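Local coordinates for nitroalkane oxidase (Podospora anserina, PDB 3MKH), which oxidises nitroalkanes, preferring longer ones, to aldehydes or ketones with FAD as cofactor, consuming oxygen and releasing nitrite and hydrogen peroxide, at residues A92-F97 with T236-P241; E167-T172 with V226-A231; N204-I209 with Q261-A266. One frame throughout, in Å; residues are numbered along the deposited sequence.

Contact 1 of 3, residues A92-F97 with T236-P241; sequences AALTIF and TSVSGP
L94, T95, S237 and V238 meet with no aromatic ring between them; the flat group here is the ring of F97, turned to another side of the helix, where A93 O sits 3.3 Å above one ring face and toward its rim, while V82 and C85 of helix 75-88 also touch the F97 side chain. The fold is that of the acyl-CoA dehydrogenases, and the contact sets helix 90-109 of the N-terminal helical domain against the loop that leads into strand 242-251 of the β-domain. It is a worked example of a helix side chain joined through two waters to a loop hydroxyl and a loop amide, with no direct hydrogen bond between 92-97 and 236-241. The central atom is the T95 hydroxyl. Its chi1 of -66° places OG1 anti to the carbonyl carbon, facing the loop, and there it holds two waters. One water lies 2.7 Å from T95 OG1 and bonds onward to S237 OG. The other, 2.8 Å from T95 OG1, accepts the backbone N-H of S239. S237 OG has a further partner in S91 OG, just before the segment, and also lies 3.6 Å from A92 N, whose own hydrogen bond goes to E89. V238 supplies the apolar part. It slides past T95 in the opposite direction and crosses L94 at about a right angle, its CG2 methyl lying against L94 CB and also near T95 OG1. L94 lines the FAD pocket, while V238 packs on T172, a FAD-binding residue. Against the helix, V238 CG2 comes to 3.9 Å from L94 CB and 4.1 Å from L94 CD2.

Contact 2 of 3, residues E167-T172 with V226-A231; sequences EKMWAT and VLRHVA. With FAD (flavin-adenine dinucleotide), chain E.
M169 and V230 form the tight half of this contact, where M169 CE is touched from several directions. The chi1 of -175° sets M169 CG anti to the backbone N, and the chain then runs extended until CE lies 3.5 Å above one face of the W170 ring, toward its rim. M169 CE also lies 3.7 Å from V230 CG2 and 3.3 Å from R228 NH2, which is held in a salt bridge by D380 of the second subunit. V230 CG1 reaches W170 CH2 at 3.7 Å, crossing at about a right angle. The other end is looser: L227 CD1 merely brushes E167 OE2 at 3.7 Å, at the partly exposed margin, where E167 OE2 is salt-bridged to R244 and OE1 is hydrogen-bonded to H242. The touching parts of the two segments run nearly the same way, 16° apart, without pairing, since strand 242-251 lies between the strands, and L227 and R228 facing H242 make a classic β-bulge. Beyond the tight half comes the cofactor, with W170 CE3 3.5 Å from FAD C8M and T172 OG1 2.8 Å from FAD N5. A tryptophan and a threonine set beside the isoalloxazine by the β-domain belong to the flavin site of the acyl-CoA dehydrogenase fold.

Contact 3 of 3, residues N204-I209 with Q261-A266; sequences NKVMII and QGAKVA
I208 reaches from strand 206-209 to the first turn of helix 262-266, and its side chain can be followed atom by atom. CB is the branch point, and a chi1 of -57° turns CG1 anti to the carbonyl carbon, over the backbone of G262. There I208 CG1 lies 4.0 Å from G262 CA. The chain continues extended, and I208 CD1 comes to 3.6 Å from G262 O and 3.8 Å from V265 CG1, with A266 CB somewhat farther off. Around the same side chain, L256 and C257 of strand 255-257 and C186 and V188 of strand 184-191 complete the packing. Were I208 cut back to an alanine, V265 CG1 and the G262 carbonyl would probably lose the CD1 methyl that touches both, leaving a gap under the first turn. Helix and strand lie close, their axes approaching to 7.0 Å at an angle of 64°. This close approach is consistent with the glycine: a β-carbon at G262 would run into V206 O and M207 C. The closeness also allows a direct bond, from G262 N to V206 O at 3.1 Å with an N-H···O angle of 145°; the donor stands well above the carbonyl plane and does not use a lone pair. Nearby, V206 CG1 packs on A263 N at 3.6 Å, and a water 2.9 Å from A263 N accepts a hydrogen bond from that amide while reaching V206 O only weakly. The first turn of the long helix 262-298 is thereby laid on an inner strand of the sheet, the junction of β-domain and C-terminal helical domain in the acyl-CoA dehydrogenase fold.

In the fold
From the N terminus the chain passes through helical segments to 92-97, enters the β-domain, and returns at 236-241, where contact 1 closes the longest loop of the three. Contact 2 lies wholly within that excursion, joining 167-172 to 226-231 across a shorter loop, and the two touch directly: V238 packs on T172, and P241 on V226 and R228. Contact 3 starts inside both loops, at 204-209, and closes only at 261-266, so it crosses each of them; no atoms of it touch the others, though it shares the sheet with contact 2. Contact 1 ties the β-domain to helix 90-109 and contact 3 ties it to helix 262-298, while contact 2 stays within the β-domain beside the flavin.

Contact 1 of 3, residues A92-F97 with T236-P241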
loop_
_atom_site.group_PDB
_atom_site.type_symbol
_atom_site.label_atom_id
_atom_site.label_comp_id
_atom_site.label_asym_id
_atom_site.label_seq_id
_atom_site.Cartn_x
_atom_site.Cartn_y
_atom_site.Cartn_z
ATOM N N ALA A 92 -1.447 17.877 -25.375
ATOM C CA ALA A 92 -0.745 18.645 -26.396
ATOM C C ALA A 92 0.758 18.606 -26.137
ATOM O O ALA A 92 1.557 18.613 -27.075
ATOM C CB ALA A 92 -1.248 20.081 -26.443
ATOM N N ALA A 93 1.148 18.541 -24.869
ATOM C CA ALA A 93 2.571 18.406 -24.540
ATOM C C ALA A 93 3.166 17.118 -25.114
ATOM O O ALA A 93 4.265 17.125 -25.674
ATOM C CB ALA A 93 2.789 18.456 -23.031
ATOM N N LEU A 94 2.451 16.009 -24.966
ATOM C CA LEU A 94 3.018 14.718 -25.336
ATOM C C LEU A 94 3.315 14.647 -26.838
ATOM O O LEU A 94 4.312 14.054 -27.260
ATOM C CB LEU A 94 2.089 13.574 -24.909
ATOM C CG LEU A 94 2.682 12.180 -25.153
ATOM C CD1 LEU A 94 4.047 12.076 -24.489
ATOM C CD2 LEU A 94 1.747 11.098 -24.642
ATOM N N THR A 95 2.456 15.258 -27.652
ATOM C CA THR A 95 2.696 15.263 -29.100
ATOM C C THR A 95 4.048 15.901 -29.415
ATOM O O THR A 95 4.829 15.378 -30.221
ATOM C CB THR A 95 1.560 15.964 -29.849
ATOM O OG1 THR A 95 0.372 15.183 -29.696
ATOM C CG2 THR A 95 1.870 16.087 -31.337
ATOM N N ILE A 96 4.331 17.013 -28.749
ATOM C CA ILE A 96 5.621 17.666 -28.882
ATOM C C ILE A 96 6.755 16.798 -28.358
ATOM O O ILE A 96 7.746 16.590 -29.049
ATOM C CB ILE A 96 5.620 19.036 -28.189
ATOM C CG1 ILE A 96 4.591 19.942 -28.852
ATOM C CG2 ILE A 96 6.998 19.670 -28.252
ATOM C CD1 ILE A 96 4.331 21.240 -28.106
ATOM N N PHE A 97 6.627 16.291 -27.140
ATOM C CA PHE A 97 7.688 15.459 -26.571
ATOM C C PHE A 97 7.941 14.191 -27.388
ATOM O O PHE A 97 9.070 13.693 -27.459
ATOM C CB PHE A 97 7.373 15.102 -25.110
ATOM C CG PHE A 97 7.205 16.304 -24.223
ATOM C CD1 PHE A 97 7.868 17.489 -24.520
ATOM C CD2 PHE A 97 6.395 16.255 -23.099
ATOM C CE1 PHE A 97 7.726 18.607 -23.713
ATOM C CE2 PHE A 97 6.246 17.360 -22.285
ATOM C CZ PHE A 97 6.915 18.545 -22.589
ATOM N N THR A 236 -6.077 12.747 -25.391
ATOM C CA THR A 236 -7.058 12.600 -26.475
ATOM C C THR A 236 -6.664 13.324 -27.776
ATOM O O THR A 236 -7.285 13.109 -28.824
ATOM C CB THR A 236 -8.456 13.059 -26.029
ATOM O OG1 THR A 236 -8.458 14.477 -25.797
ATOM C CG2 THR A 236 -8.871 12.331 -24.741
ATOM N N SER A 237 -5.638 14.175 -27.707
ATOM C CA SER A 237 -5.124 14.855 -28.897
ATOM C C SER A 237 -3.842 14.174 -29.375
ATOM O O SER A 237 -3.142 14.675 -30.261
ATOM C CB SER A 237 -4.862 16.349 -28.618
ATOM O OG SER A 237 -3.608 16.539 -27.957
ATOM N N VAL A 238 -3.529 13.033 -28.778
ATOM C CA VAL A 238 -2.330 12.293 -29.162
ATOM C C VAL A 238 -2.697 11.194 -30.149
ATOM O O VAL A 238 -3.670 10.477 -29.944
ATOM C CB VAL A 238 -1.637 11.669 -27.936
ATOM C CG1 VAL A 238 -0.534 10.741 -28.376
ATOM C CG2 VAL A 238 -1.106 12.773 -27.006
ATOM N N SER A 239 -1.932 11.073 -31.228
ATOM C CA SER A 239 -2.225 10.078 -32.259
ATOM C C SER A 239 -1.122 9.008 -32.350
ATOM O O SER A 239 -0.010 9.291 -32.778
ATOM C CB SER A 239 -2.401 10.761 -33.621
ATOM O OG SER A 239 -2.642 9.808 -34.644
ATOM N N GLY A 240 -1.445 7.779 -31.967
ATOM C CA GLY A 240 -0.523 6.663 -32.143
ATOM C C GLY A 240 -1.284 5.458 -32.646
ATOM O O GLY A 240 -1.492 4.501 -31.913
ATOM N N PRO A 241 -1.734 5.515 -33.909
ATOM C CA PRO A 241 -2.690 4.528 -34.421
ATOM C C PRO A 241 -2.095 3.154 -34.731
ATOM O O PRO A 241 -0.876 2.966 -34.745
ATOM C CB PRO A 241 -3.216 5.191 -35.704
ATOM C CG PRO A 241 -2.096 6.123 -36.110
ATOM C CD PRO A 241 -1.531 6.639 -34.842
HETATM O O HOH W 1 0.267 12.823 -31.224
HETATM O O HOH W 2 -1.543 17.153 -29.780
#

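Contact 2 of 3, residues E167-T172 with V226-A231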
loop_
_atom_site.group_PDB
_atom_site.type_symbol
_atom_site.label_atom_id
_atom_site.label_comp_id
_atom_site.label_asym_id
_atom_site.label_seq_id
_atom_site.Cartn_x
_atom_site.Cartn_y
_atom_site.Cartn_z
ATOM N N GLU A 167 3.162 -4.272 -39.069
ATOM C CA GLU A 167 2.195 -3.431 -38.403
ATOM C C GLU A 167 2.753 -2.890 -37.103
ATOM O O GLU A 167 3.438 -3.592 -36.362
ATOM C CB GLU A 167 0.902 -4.208 -38.146
ATOM C CG GLU A 167 0.243 -4.628 -39.428
ATOM C CD GLU A 167 -1.069 -5.366 -39.233
ATOM O OE1 GLU A 167 -1.506 -5.563 -38.072
ATOM O OE2 GLU A 167 -1.656 -5.743 -40.266
ATOM N N LYS A 168 2.452 -1.628 -36.830
ATOM C CA LYS A 168 2.909 -0.984 -35.617
ATOM C C LYS A 168 1.689 -0.386 -34.949
ATOM O O LYS A 168 0.688 -0.131 -35.603
ATOM C CB LYS A 168 3.914 0.122 -35.972
ATOM C CG LYS A 168 5.248 -0.414 -36.521
ATOM C CD LYS A 168 6.016 -1.180 -35.441
ATOM C CE LYS A 168 7.488 -1.476 -35.854
ATOM N NZ LYS A 168 8.135 -2.318 -34.781
ATOM N N MET A 169 1.762 -0.166 -33.644
ATOM C CA MET A 169 0.641 0.438 -32.936
ATOM C C MET A 169 1.206 1.214 -31.763
ATOM O O MET A 169 2.267 0.852 -31.244
ATOM C CB MET A 169 -0.313 -0.660 -32.446
ATOM C CG MET A 169 -1.605 -0.150 -31.788
ATOM S SD MET A 169 -2.718 -1.542 -31.430
ATOM C CE MET A 169 -4.020 -0.733 -30.491
ATOM N N TRP A 170 0.521 2.295 -31.395
ATOM C CA TRP A 170 0.856 3.136 -30.246
ATOM C C TRP A 170 2.000 4.124 -30.502
ATOM O O TRP A 170 2.353 4.896 -29.617
ATOM C CB TRP A 170 1.184 2.303 -28.998
ATOM C CG TRP A 170 0.064 1.398 -28.499
ATOM C CD1 TRP A 170 0.037 0.030 -28.551
ATOM C CD2 TRP A 170 -1.149 1.798 -27.852
ATOM N NE1 TRP A 170 -1.133 -0.441 -28.004
ATOM C CE2 TRP A 170 -1.872 0.621 -27.556
ATOM C CE3 TRP A 170 -1.704 3.036 -27.502
ATOM C CZ2 TRP A 170 -3.117 0.645 -26.929
ATOM C CZ3 TRP A 170 -2.945 3.056 -26.878
ATOM C CH2 TRP A 170 -3.634 1.867 -26.594
ATOM N N ALA A 171 2.589 4.096 -31.691
ATOM C CA ALA A 171 3.771 4.917 -31.937
ATOM C C ALA A 171 3.375 6.356 -32.223
ATOM O O ALA A 171 2.954 6.719 -33.329
ATOM C CB ALA A 171 4.619 4.339 -33.049
ATOM N N THR A 172 3.512 7.173 -31.195
ATOM C CA THR A 172 3.002 8.528 -31.225
ATOM C C THR A 172 3.540 9.326 -32.416
ATOM O O THR A 172 4.748 9.368 -32.643
ATOM C CB THR A 172 3.349 9.240 -29.908
ATOM O OG1 THR A 172 2.826 8.478 -28.811
ATOM C CG2 THR A 172 2.773 10.630 -29.887
ATOM N N VAL A 226 -3.275 3.769 -42.159
ATOM C CA VAL A 226 -3.841 3.736 -40.820
ATOM C C VAL A 226 -4.965 2.696 -40.795
ATOM O O VAL A 226 -5.940 2.804 -41.535
ATOM C CB VAL A 226 -4.372 5.111 -40.393
ATOM C CG1 VAL A 226 -5.121 5.010 -39.053
ATOM C CG2 VAL A 226 -3.210 6.115 -40.308
ATOM N N LEU A 227 -4.813 1.675 -39.957
ATOM C CA LEU A 227 -5.817 0.622 -39.862
ATOM C C LEU A 227 -6.912 1.002 -38.871
ATOM O O LEU A 227 -8.083 0.761 -39.129
ATOM C CB LEU A 227 -5.183 -0.707 -39.442
ATOM C CG LEU A 227 -4.113 -1.285 -40.383
ATOM C CD1 LEU A 227 -3.609 -2.611 -39.841
ATOM C CD2 LEU A 227 -4.688 -1.455 -41.793
ATOM N N ARG A 228 -6.519 1.565 -37.727
ATOM C CA ARG A 228 -7.496 1.959 -36.715
ATOM C C ARG A 228 -6.949 3.064 -35.849
ATOM O O ARG A 228 -5.818 2.967 -35.341
ATOM C CB ARG A 228 -7.908 0.764 -35.838
ATOM C CG ARG A 228 -8.816 1.151 -34.679
ATOM C CD ARG A 228 -9.350 -0.067 -33.924
ATOM N NE ARG A 228 -8.334 -0.755 -33.124
ATOM C CZ ARG A 228 -8.164 -0.579 -31.813
ATOM N NH1 ARG A 228 -8.925 0.278 -31.149
ATOM N NH2 ARG A 228 -7.224 -1.257 -31.165
ATOM N N HIS A 229 -7.741 4.125 -35.699
ATOM C CA HIS A 229 -7.441 5.163 -34.721
ATOM C C HIS A 229 -7.857 4.633 -33.356
ATOM O O HIS A 229 -8.967 4.119 -33.198
ATOM C CB HIS A 229 -8.208 6.460 -35.024
ATOM C CG HIS A 229 -7.775 7.142 -36.289
ATOM N ND1 HIS A 229 -6.627 7.904 -36.371
ATOM C CD2 HIS A 229 -8.347 7.188 -37.518
ATOM C CE1 HIS A 229 -6.504 8.379 -37.599
ATOM N NE2 HIS A 229 -7.533 7.954 -38.319
ATOM N N VAL A 230 -6.978 4.785 -32.369
ATOM C CA VAL A 230 -7.206 4.246 -31.030
ATOM C C VAL A 230 -7.710 5.350 -30.104
ATOM O O VAL A 230 -7.028 6.355 -29.887
ATOM C CB VAL A 230 -5.894 3.654 -30.438
ATOM C CG1 VAL A 230 -6.157 2.974 -29.088
ATOM C CG2 VAL A 230 -5.249 2.671 -31.426
ATOM N N ALA A 231 -8.907 5.159 -29.565
ATOM C CA ALA A 231 -9.495 6.091 -28.610
ATOM C C ALA A 231 -8.968 5.759 -27.205
ATOM O O ALA A 231 -8.931 4.594 -26.803
ATOM C CB ALA A 231 -11.026 5.997 -28.659
HETATM P PA FAD E . 3.377 -5.458 -23.771
HETATM O O1A FAD E . 4.206 -6.319 -24.610
HETATM O O2A FAD E . 2.130 -4.917 -24.315
HETATM O O5B FAD E . 3.051 -6.249 -22.411
HETATM C C5B FAD E . 1.781 -6.126 -21.774
HETATM C C4B FAD E . 1.768 -6.701 -20.346
HETATM O O4B FAD E . 2.021 -8.111 -20.407
HETATM C C3B FAD E . 2.894 -6.120 -19.494
HETATM O O3B FAD E . 2.436 -4.946 -18.820
HETATM C C2B FAD E . 3.140 -7.226 -18.483
HETATM O O2B FAD E . 2.236 -7.102 -17.391
HETATM C C1B FAD E . 2.835 -8.500 -19.271
HETATM N N9A FAD E . 4.121 -9.085 -19.740
HETATM C C8A FAD E . 4.488 -9.264 -21.006
HETATM N N7A FAD E . 5.700 -9.803 -21.052
HETATM C C5A FAD E . 6.111 -9.974 -19.801
HETATM C C6A FAD E . 7.267 -10.489 -19.232
HETATM N N6A FAD E . 8.254 -10.938 -19.995
HETATM N N1A FAD E . 7.371 -10.527 -17.899
HETATM C C2A FAD E . 6.392 -10.082 -17.132
HETATM N N3A FAD E . 5.277 -9.587 -17.642
HETATM C C4A FAD E . 5.108 -9.518 -18.966
HETATM N N1 FAD E . 5.261 3.187 -28.522
HETATM C C2 FAD E . 6.250 3.553 -29.425
HETATM O O2 FAD E . 6.854 2.687 -30.042
HETATM N N3 FAD E . 6.556 4.896 -29.622
HETATM C C4 FAD E . 5.869 5.887 -28.925
HETATM O O4 FAD E . 6.144 7.070 -29.110
HETATM C C4X FAD E . 4.879 5.521 -28.023
HETATM N N5 FAD E . 4.173 6.487 -27.301
HETATM C C5X FAD E . 2.974 6.131 -26.676
HETATM C C6 FAD E . 2.076 7.102 -26.244
HETATM C C7 FAD E . 0.886 6.730 -25.631
HETATM C C7M FAD E . -0.108 7.786 -25.156
HETATM C C8 FAD E . 0.597 5.384 -25.448
HETATM C C8M FAD E . -0.709 4.962 -24.776
HETATM C C9 FAD E . 1.497 4.419 -25.873
HETATM C C9A FAD E . 2.682 4.789 -26.489
HETATM N N10 FAD E . 3.585 3.818 -26.922
HETATM C C10 FAD E . 4.579 4.176 -27.825
HETATM C "C1'" FAD E . 3.507 2.424 -26.423
HETATM C "C2'" FAD E . 4.277 2.270 -25.111
HETATM O "O2'" FAD E . 5.660 2.530 -25.325
HETATM C "C3'" FAD E . 4.099 0.884 -24.470
HETATM O "O3'" FAD E . 4.667 0.918 -23.169
HETATM C "C4'" FAD E . 4.769 -0.253 -25.255
HETATM O "O4'" FAD E . 3.946 -0.655 -26.341
HETATM C "C5'" FAD E . 5.009 -1.463 -24.344
HETATM O "O5'" FAD E . 3.803 -1.876 -23.700
HETATM P P FAD E . 3.835 -2.919 -22.495
HETATM O O1P FAD E . 4.907 -2.522 -21.576
HETATM O O2P FAD E . 2.479 -3.078 -21.970
HETATM O O3P FAD E . 4.317 -4.261 -23.251
#

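Contact 3 of 3, residues N204-I209 with Q261-A266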
loop_
_atom_site.group_PDB
_atom_site.type_symbol
_atom_site.label_atom_id
_atom_site.label_comp_id
_atom_site.label_asym_id
_atom_site.label_seq_id
_atom_site.Cartn_x
_atom_site.Cartn_y
_atom_site.Cartn_z
ATOM N N ASN A 204 20.591 -9.901 -32.111
ATOM C CA ASN A 204 21.520 -9.791 -33.244
ATOM C C ASN A 204 20.877 -9.347 -34.566
ATOM O O ASN A 204 21.583 -8.933 -35.486
ATOM C CB ASN A 204 22.222 -11.134 -33.492
ATOM C CG ASN A 204 23.160 -11.550 -32.350
ATOM O OD1 ASN A 204 23.424 -10.786 -31.418
ATOM N ND2 ASN A 204 23.676 -12.774 -32.436
ATOM N N LYS A 205 19.555 -9.478 -34.679
ATOM C CA LYS A 205 18.841 -9.146 -35.921
ATOM C C LYS A 205 18.153 -7.771 -35.880
ATOM O O LYS A 205 17.600 -7.301 -36.888
ATOM C CB LYS A 205 17.782 -10.214 -36.237
ATOM C CG LYS A 205 18.270 -11.636 -36.083
ATOM C CD LYS A 205 19.353 -11.957 -37.102
ATOM C CE LYS A 205 18.760 -12.375 -38.448
ATOM N NZ LYS A 205 19.854 -12.767 -39.401
ATOM N N VAL A 206 18.184 -7.123 -34.725
ATOM C CA VAL A 206 17.416 -5.881 -34.564
ATOM C C VAL A 206 18.098 -4.666 -35.177
ATOM O O VAL A 206 19.304 -4.442 -34.974
ATOM C CB VAL A 206 17.059 -5.627 -33.094
ATOM C CG1 VAL A 206 16.259 -4.317 -32.958
ATOM C CG2 VAL A 206 16.248 -6.788 -32.574
ATOM N N MET A 207 17.323 -3.911 -35.951
ATOM C CA MET A 207 17.791 -2.727 -36.656
ATOM C C MET A 207 16.906 -1.530 -36.352
ATOM O O MET A 207 15.785 -1.686 -35.885
ATOM C CB MET A 207 17.721 -2.935 -38.171
ATOM C CG MET A 207 18.354 -4.190 -38.725
ATOM S SD MET A 207 18.005 -4.355 -40.491
ATOM C CE MET A 207 18.894 -2.962 -41.161
ATOM N N ILE A 208 17.403 -0.338 -36.654
ATOM C CA ILE A 208 16.539 0.831 -36.777
ATOM C C ILE A 208 16.727 1.416 -38.176
ATOM O O ILE A 208 17.860 1.683 -38.612
ATOM C CB ILE A 208 16.843 1.902 -35.713
ATOM C CG1 ILE A 208 16.712 1.306 -34.306
ATOM C CG2 ILE A 208 15.913 3.122 -35.894
ATOM C CD1 ILE A 208 17.016 2.296 -33.191
ATOM N N ILE A 209 15.625 1.585 -38.896
ATOM C CA ILE A 209 15.682 2.138 -40.252
ATOM C C ILE A 209 14.788 3.354 -40.324
ATOM O O ILE A 209 13.639 3.304 -39.881
ATOM C CB ILE A 209 15.215 1.103 -41.308
ATOM C CG1 ILE A 209 15.988 -0.207 -41.130
ATOM C CG2 ILE A 209 15.375 1.647 -42.719
ATOM C CD1 ILE A 209 15.716 -1.228 -42.212
ATOM N N GLN A 261 22.647 -3.779 -33.797
ATOM C CA GLN A 261 22.935 -2.553 -33.056
ATOM C C GLN A 261 21.659 -1.807 -32.655
ATOM O O GLN A 261 21.700 -0.913 -31.816
ATOM C CB GLN A 261 23.853 -1.638 -33.868
ATOM C CG GLN A 261 25.297 -2.159 -33.970
ATOM C CD GLN A 261 26.109 -1.441 -35.035
ATOM O OE1 GLN A 261 26.044 -0.217 -35.165
ATOM N NE2 GLN A 261 26.875 -2.205 -35.811
ATOM N N GLY A 262 20.531 -2.178 -33.257
ATOM C CA GLY A 262 19.281 -1.450 -33.063
ATOM C C GLY A 262 18.718 -1.475 -31.652
ATOM O O GLY A 262 18.262 -0.455 -31.143
ATOM N N ALA A 263 18.724 -2.639 -31.018
ATOM C CA ALA A 263 18.118 -2.771 -29.695
ATOM C C ALA A 263 18.782 -1.863 -28.649
ATOM O O ALA A 263 18.093 -1.214 -27.850
ATOM C CB ALA A 263 18.129 -4.235 -29.243
ATOM N N LYS A 264 20.113 -1.812 -28.654
ATOM C CA LYS A 264 20.857 -0.989 -27.697
ATOM C C LYS A 264 20.549 0.505 -27.859
ATOM O O LYS A 264 20.461 1.240 -26.883
ATOM C CB LYS A 264 22.365 -1.238 -27.830
ATOM C CG LYS A 264 23.241 -0.168 -27.182
ATOM C CD LYS A 264 24.677 -0.180 -27.746
ATOM C CE LYS A 264 25.640 0.632 -26.871
ATOM N NZ LYS A 264 26.989 0.805 -27.495
ATOM N N VAL A 265 20.378 0.954 -29.094
ATOM C CA VAL A 265 20.037 2.349 -29.329
ATOM C C VAL A 265 18.586 2.624 -28.903
ATOM O O VAL A 265 18.304 3.648 -28.273
ATOM C CB VAL A 265 20.293 2.775 -30.795
ATOM C CG1 VAL A 265 19.646 4.126 -31.098
ATOM C CG2 VAL A 265 21.794 2.822 -31.086
ATOM N N ALA A 266 17.671 1.712 -29.218
ATOM C CA ALA A 266 16.264 1.921 -28.829
ATOM C C ALA A 266 16.130 2.018 -27.307
ATOM O O ALA A 266 15.460 2.909 -26.773
ATOM C CB ALA A 266 15.377 0.813 -29.374
HETATM O O HOH W 3 20.184 -5.076 -31.707
#